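PDB 1DVP: hepatocyte growth factor-regulated tyrosine kinase substrate from Drosophila melanogaster, which is essential for endosome membrane invagination and multivesicular body formation, binds ubiquitin, and damps tyrosine kinase receptor signalling by promoting degradation of the activated receptors. Local coordinates for residues Leu64-Glu67 with Ser68-Lys71; Leu27-Cys30 with Asp31-Gln35. One frame throughout, in Å; residues are numbered along the deposited sequence.

Contact 1: residues Leu64-Glu67 with Ser68-Lys71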
ATOM      1  N   LEU A  64     -23.360  13.818 -12.548  1.00 27.21           N
ATOM      2  CA  LEU A  64     -22.238  13.163 -11.890  1.00 27.09           C
ATOM      3  C   LEU A  64     -22.024  11.795 -12.583  1.00 26.91           C
ATOM      4  O   LEU A  64     -20.888  11.395 -12.849  1.00 27.04           O
ATOM      5  CB  LEU A  64     -22.562  12.964 -10.402  1.00 27.24           C
ATOM      6  CG  LEU A  64     -21.466  12.260  -9.601  1.00 27.46           C
ATOM      7  CD1 LEU A  64     -20.121  13.008  -9.727  1.00 27.56           C
ATOM      8  CD2 LEU A  64     -21.887  12.154  -8.154  1.00 27.36           C
ATOM      9  N   VAL A  65     -23.111  11.081 -12.884  1.00 26.36           N
ATOM     10  CA  VAL A  65     -22.978   9.796 -13.560  1.00 25.76           C
ATOM     11  C   VAL A  65     -22.266  10.041 -14.896  1.00 25.98           C
ATOM     12  O   VAL A  65     -21.354   9.312 -15.286  1.00 25.62           O
ATOM     13  CB  VAL A  65     -24.381   9.123 -13.790  1.00 25.82           C
ATOM     14  CG1 VAL A  65     -24.265   7.879 -14.711  1.00 25.29           C
ATOM     15  CG2 VAL A  65     -24.971   8.733 -12.440  1.00 25.64           C
ATOM     16  N   LEU A  66     -22.689  11.087 -15.591  1.00 25.84           N
ATOM     17  CA  LEU A  66     -22.099  11.446 -16.876  1.00 26.20           C
ATOM     18  C   LEU A  66     -20.605  11.768 -16.762  1.00 26.13           C
ATOM     19  O   LEU A  66     -19.809  11.321 -17.563  1.00 26.73           O
ATOM     20  CB  LEU A  66     -22.849  12.658 -17.447  1.00 26.15           C
ATOM     21  CG  LEU A  66     -23.031  12.744 -18.978  1.00 26.76           C
ATOM     22  CD1 LEU A  66     -23.276  14.231 -19.311  1.00 26.14           C
ATOM     23  CD2 LEU A  66     -21.832  12.174 -19.771  1.00 26.26           C
ATOM     24  N   GLU A  67     -20.223  12.544 -15.762  1.00 26.00           N
ATOM     25  CA  GLU A  67     -18.824  12.888 -15.558  1.00 25.84           C
ATOM     26  C   GLU A  67     -17.981  11.609 -15.401  1.00 25.63           C
ATOM     27  O   GLU A  67     -16.874  11.497 -15.936  1.00 24.74           O
ATOM     28  CB  GLU A  67     -18.702  13.755 -14.317  1.00 26.52           C
ATOM     29  CG  GLU A  67     -17.266  14.118 -13.876  1.00 27.72           C
ATOM     30  CD  GLU A  67     -17.300  14.928 -12.572  1.00 28.42           C
ATOM     31  OE1 GLU A  67     -18.439  15.249 -12.128  1.00 28.87           O
ATOM     32  OE2 GLU A  67     -16.232  15.235 -11.992  1.00 28.94           O
ATOM     33  N   SER A  68     -18.541  10.652 -14.663  1.00 25.02           N
ATOM     34  CA  SER A  68     -17.878   9.387 -14.386  1.00 24.96           C
ATOM     35  C   SER A  68     -17.677   8.477 -15.570  1.00 24.90           C
ATOM     36  O   SER A  68     -16.616   7.871 -15.679  1.00 24.71           O
ATOM     37  CB  SER A  68     -18.632   8.612 -13.293  1.00 25.11           C
ATOM     38  OG  SER A  68     -18.648   9.361 -12.115  1.00 25.32           O
ATOM     39  N   ILE A  69     -18.668   8.337 -16.444  1.00 24.81           N
ATOM     40  CA  ILE A  69     -18.435   7.439 -17.576  1.00 25.01           C
ATOM     41  C   ILE A  69     -17.493   8.083 -18.601  1.00 25.37           C
ATOM     42  O   ILE A  69     -16.735   7.395 -19.276  1.00 25.48           O
ATOM     43  CB  ILE A  69     -19.777   6.958 -18.253  1.00 24.60           C
ATOM     44  CG1 ILE A  69     -20.544   8.136 -18.871  1.00 24.28           C
ATOM     45  CG2 ILE A  69     -20.670   6.284 -17.207  1.00 24.78           C
ATOM     46  CD1 ILE A  69     -21.713   7.675 -19.790  1.00 23.81           C
ATOM     47  N   VAL A  70     -17.522   9.413 -18.692  1.00 25.70           N
ATOM     48  CA  VAL A  70     -16.645  10.094 -19.624  1.00 25.93           C
ATOM     49  C   VAL A  70     -15.263   9.881 -19.084  1.00 26.07           C
ATOM     50  O   VAL A  70     -14.305   9.639 -19.817  1.00 26.12           O
ATOM     51  CB  VAL A  70     -16.928  11.627 -19.697  1.00 26.30           C
ATOM     52  CG1 VAL A  70     -15.712  12.375 -20.360  1.00 26.52           C
ATOM     53  CG2 VAL A  70     -18.165  11.874 -20.524  1.00 26.41           C
ATOM     54  N   LYS A  71     -15.132   9.981 -17.776  1.00 25.98           N
ATOM     55  CA  LYS A  71     -13.827   9.793 -17.195  1.00 26.06           C
ATOM     56  C   LYS A  71     -13.326   8.323 -17.128  1.00 26.28           C
ATOM     57  O   LYS A  71     -12.117   8.064 -17.297  1.00 26.08           O
ATOM     58  CB  LYS A  71     -13.804  10.395 -15.804  1.00 26.17           C
ATOM     59  CG  LYS A  71     -12.513  10.191 -15.095  1.00 26.28           C
ATOM     60  CD  LYS A  71     -12.361  11.195 -14.008  1.00 26.84           C
ATOM     61  CE  LYS A  71     -12.670  10.553 -12.668  1.00 26.98           C
ATOM     62  NZ  LYS A  71     -12.498  11.578 -11.590  1.00 27.97           N
TER

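Contact 2: residues Leu27-Cys30 with Asp31-Gln35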
ATOM      1  N   LEU A  27     -19.904   3.154 -10.029  1.00 21.32           N
ATOM      2  CA  LEU A  27     -18.781   2.339 -10.425  1.00 21.21           C
ATOM      3  C   LEU A  27     -19.323   1.092 -11.179  1.00 21.50           C
ATOM      4  O   LEU A  27     -18.703   0.616 -12.140  1.00 21.32           O
ATOM      5  CB  LEU A  27     -17.933   1.975  -9.177  1.00 20.93           C
ATOM      6  CG  LEU A  27     -17.269   3.242  -8.548  1.00 20.83           C
ATOM      7  CD1 LEU A  27     -16.417   2.873  -7.347  1.00 20.53           C
ATOM      8  CD2 LEU A  27     -16.430   3.991  -9.633  1.00 20.21           C
ATOM      9  N   LEU A  28     -20.474   0.570 -10.739  1.00 22.15           N
ATOM     10  CA  LEU A  28     -21.118  -0.571 -11.433  1.00 22.52           C
ATOM     11  C   LEU A  28     -21.511  -0.136 -12.877  1.00 22.10           C
ATOM     12  O   LEU A  28     -21.331  -0.902 -13.840  1.00 22.56           O
ATOM     13  CB  LEU A  28     -22.374  -1.025 -10.660  1.00 23.15           C
ATOM     14  CG  LEU A  28     -22.212  -2.014  -9.502  1.00 23.69           C
ATOM     15  CD1 LEU A  28     -23.569  -2.258  -8.807  1.00 24.32           C
ATOM     16  CD2 LEU A  28     -21.675  -3.413 -10.083  1.00 24.17           C
ATOM     17  N   ILE A  29     -22.051   1.073 -13.028  1.00 21.79           N
ATOM     18  CA  ILE A  29     -22.420   1.595 -14.341  1.00 21.81           C
ATOM     19  C   ILE A  29     -21.170   1.645 -15.237  1.00 21.94           C
ATOM     20  O   ILE A  29     -21.192   1.130 -16.340  1.00 21.93           O
ATOM     21  CB  ILE A  29     -23.120   3.003 -14.235  1.00 21.76           C
ATOM     22  CG1 ILE A  29     -24.549   2.813 -13.722  1.00 21.44           C
ATOM     23  CG2 ILE A  29     -23.161   3.726 -15.641  1.00 21.71           C
ATOM     24  CD1 ILE A  29     -25.265   4.064 -13.402  1.00 22.03           C
ATOM     25  N   CYS A  30     -20.063   2.201 -14.733  1.00 22.14           N
ATOM     26  CA  CYS A  30     -18.832   2.259 -15.531  1.00 22.57           C
ATOM     27  C   CYS A  30     -18.383   0.873 -15.984  1.00 23.01           C
ATOM     28  O   CYS A  30     -18.049   0.692 -17.140  1.00 22.85           O
ATOM     29  CB  CYS A  30     -17.728   2.944 -14.731  1.00 22.56           C
ATOM     30  SG  CYS A  30     -18.150   4.656 -14.406  1.00 22.51           S
ATOM     31  N   ASP A  31     -18.359  -0.103 -15.081  1.00 23.67           N
ATOM     32  CA  ASP A  31     -17.994  -1.477 -15.459  1.00 24.48           C
ATOM     33  C   ASP A  31     -18.957  -2.060 -16.522  1.00 25.28           C
ATOM     34  O   ASP A  31     -18.519  -2.695 -17.499  1.00 24.85           O
ATOM     35  CB  ASP A  31     -17.994  -2.384 -14.216  1.00 24.16           C
ATOM     36  CG  ASP A  31     -16.733  -2.191 -13.350  1.00 24.20           C
ATOM     37  OD1 ASP A  31     -15.704  -1.724 -13.901  1.00 23.51           O
ATOM     38  OD2 ASP A  31     -16.785  -2.520 -12.152  1.00 23.02           O
ATOM     39  N   GLU A  32     -20.276  -1.864 -16.328  1.00 26.55           N
ATOM     40  CA  GLU A  32     -21.253  -2.400 -17.297  1.00 27.44           C
ATOM     41  C   GLU A  32     -20.975  -1.859 -18.698  1.00 28.05           C
ATOM     42  O   GLU A  32     -21.110  -2.594 -19.662  1.00 28.26           O
ATOM     43  CB  GLU A  32     -22.713  -2.099 -16.884  1.00 28.06           C
ATOM     44  CG  GLU A  32     -23.058  -2.676 -15.508  1.00 28.67           C
ATOM     45  CD  GLU A  32     -24.454  -2.339 -14.940  1.00 28.96           C
ATOM     46  OE1 GLU A  32     -24.771  -1.156 -14.638  1.00 28.73           O
ATOM     47  OE2 GLU A  32     -25.226  -3.305 -14.758  1.00 29.43           O
ATOM     48  N   ILE A  33     -20.554  -0.603 -18.821  1.00 28.54           N
ATOM     49  CA  ILE A  33     -20.273  -0.054 -20.141  1.00 29.29           C
ATOM     50  C   ILE A  33     -18.958  -0.627 -20.683  1.00 29.90           C
ATOM     51  O   ILE A  33     -18.867  -1.091 -21.841  1.00 29.80           O
ATOM     52  CB  ILE A  33     -20.190   1.487 -20.091  1.00 29.08           C
ATOM     53  CG1 ILE A  33     -21.554   2.058 -19.684  1.00 29.24           C
ATOM     54  CG2 ILE A  33     -19.728   2.037 -21.435  1.00 29.00           C
ATOM     55  CD1 ILE A  33     -21.566   3.638 -19.578  1.00 29.20           C
ATOM     56  N   ASN A  34     -17.950  -0.621 -19.824  1.00 30.39           N
ATOM     57  CA  ASN A  34     -16.629  -1.129 -20.172  1.00 31.20           C
ATOM     58  C   ASN A  34     -16.701  -2.603 -20.588  1.00 32.01           C
ATOM     59  O   ASN A  34     -16.024  -3.010 -21.516  1.00 31.61           O
ATOM     60  CB  ASN A  34     -15.681  -0.935 -18.981  1.00 30.52           C
ATOM     61  CG  ASN A  34     -15.268   0.550 -18.767  1.00 29.99           C
ATOM     62  OD1 ASN A  34     -14.834   0.910 -17.684  1.00 29.72           O
ATOM     63  ND2 ASN A  34     -15.393   1.382 -19.798  1.00 29.25           N
ATOM     64  N   GLN A  35     -17.552  -3.388 -19.921  1.00 33.09           N
ATOM     65  CA  GLN A  35     -17.670  -4.806 -20.257  1.00 34.40           C
ATOM     66  C   GLN A  35     -18.694  -5.140 -21.367  1.00 34.98           C
ATOM     67  O   GLN A  35     -18.932  -6.296 -21.667  1.00 35.26           O
ATOM     68  CB  GLN A  35     -17.955  -5.619 -18.985  1.00 34.63           C
ATOM     69  CG  GLN A  35     -16.729  -5.703 -18.059  1.00 35.40           C
ATOM     70  CD  GLN A  35     -16.983  -6.446 -16.738  1.00 35.87           C
ATOM     71  OE1 GLN A  35     -17.924  -6.116 -15.989  1.00 36.25           O
ATOM     72  NE2 GLN A  35     -16.121  -7.451 -16.433  1.00 36.07           N
TER

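Contact 1: residues Leu64-Glu67 with Ser68-Lys71
Leu66 and Val70 meet one turn apart on helix 56-72, a helix of the VHS superhelix, and they mark the tight side of this local contact. Leu66 CD2 lies 3.8 Å from Val70 CG2, the two side chains crossing at a slant, and the same CG2 also sits 3.4 Å from Leu66 O. Val70 places CG2 beside its own backbone N and turns CG1 anti to it (chi1 163°), which brings CG2 back over the preceding turn. Ile69 packs more loosely on Leu66, its CG1 being 4.3 Å from Leu66 CD2. Trp113 of helix 100-116 covers Leu66 and Val70, whereas Ile47 of helix 40-51 covers Val65, Leu66 and Ile69, so this side is wedged between neighbouring helices.

The looser side is that of Leu64, Glu67 and Lys71, all partly exposed. Glu67 and Lys71 are one turn apart, yet Glu67 OE2 and Lys71 NZ stay 5.2 Å from each other: Glu67 OE1 makes a salt bridge to Lys105 and Lys71 NZ makes one to Asp153. Their link across the turn is instead through the backbone, Lys71 N to Glu67 O. Between the two sides, Ser68 N donates to Leu64 O with an N-H...O angle of 157°, and Ser68 OG lies 3.1 Å from that same oxygen.

Contact 2: residues Leu27-Cys30 with Asp31-Gln35
Asn34 N donates to Cys30 O in a nearly straight bond of 3.0 Å (168°), and Ile33 N adds a weak second bond to the same oxygen, so two donors converge on it near the end of helix 23-34. Cys30, Asp31 and Ile29 have the most surface buried in this local contact. With SG anti to its carbonyl carbon and beside its backbone N (chi1 -65°), the buried Cys30 side chain is turned to Ser68 and Asn72 of helix 56-72.

Asp31 N bonds to Leu27 O at 3.0 Å with an angle of 169°. Its carboxylate folds back alongside the preceding turn, CG coming within 3.6 Å of Leu27 O, but its polar partners belong to the FYVE finger of the second subunit: OD1 accepts from the backbone N of Phe173 and OD2 from that of Thr174. These bonds fix the rotation of the group at the subunit boundary, where Phe173 of the second subunit also packs on Leu27 and Cys30.

On another side of the helix, Ile29 CG2 rests 4.2 Å from Ile33 CD1, both side chains also touching Ile69 of helix 56-72. Ile29 CG1 lies 4.1 Å from Glu32 OE1, the aliphatic branch passing one oxygen of a buried carboxylate. Glu32 OE1 lies alongside Leu28 O at 3.5 Å, while OE1 and OE2 are satisfied by Asn9 and Ser5, tying this turn to the N-terminal part of the chain.

The backbone bonds are those of an ordinary alpha-helix; what places it in the VHS superhelix is its packing on helix 5-14 through Ile29 and Glu32, and on helix 56-72 through Cys30 and Ile33.

How the contacts relate
Contact 2 precedes contact 1 in the chain, and the two lie on helices that pack against each other in the VHS domain, 23-34 and 56-72, with centres about 11 Å apart. They touch directly through Ile69: its CG2 lies 3.7 Å from Ile33 CD1 and 3.9 Å from Ile29 CG2, so one methyl group meets both isoleucines of contact 2. Cys30 SG approaches the same seam, 3.8 Å from Ser68 O. Contact 1 is nearer the middle of the chain, about 6 Å from its centre against about 14 Å for contact 2. In the dimer contact 2 also meets the FYVE finger of the second subunit, though neither contact lies at a zinc site.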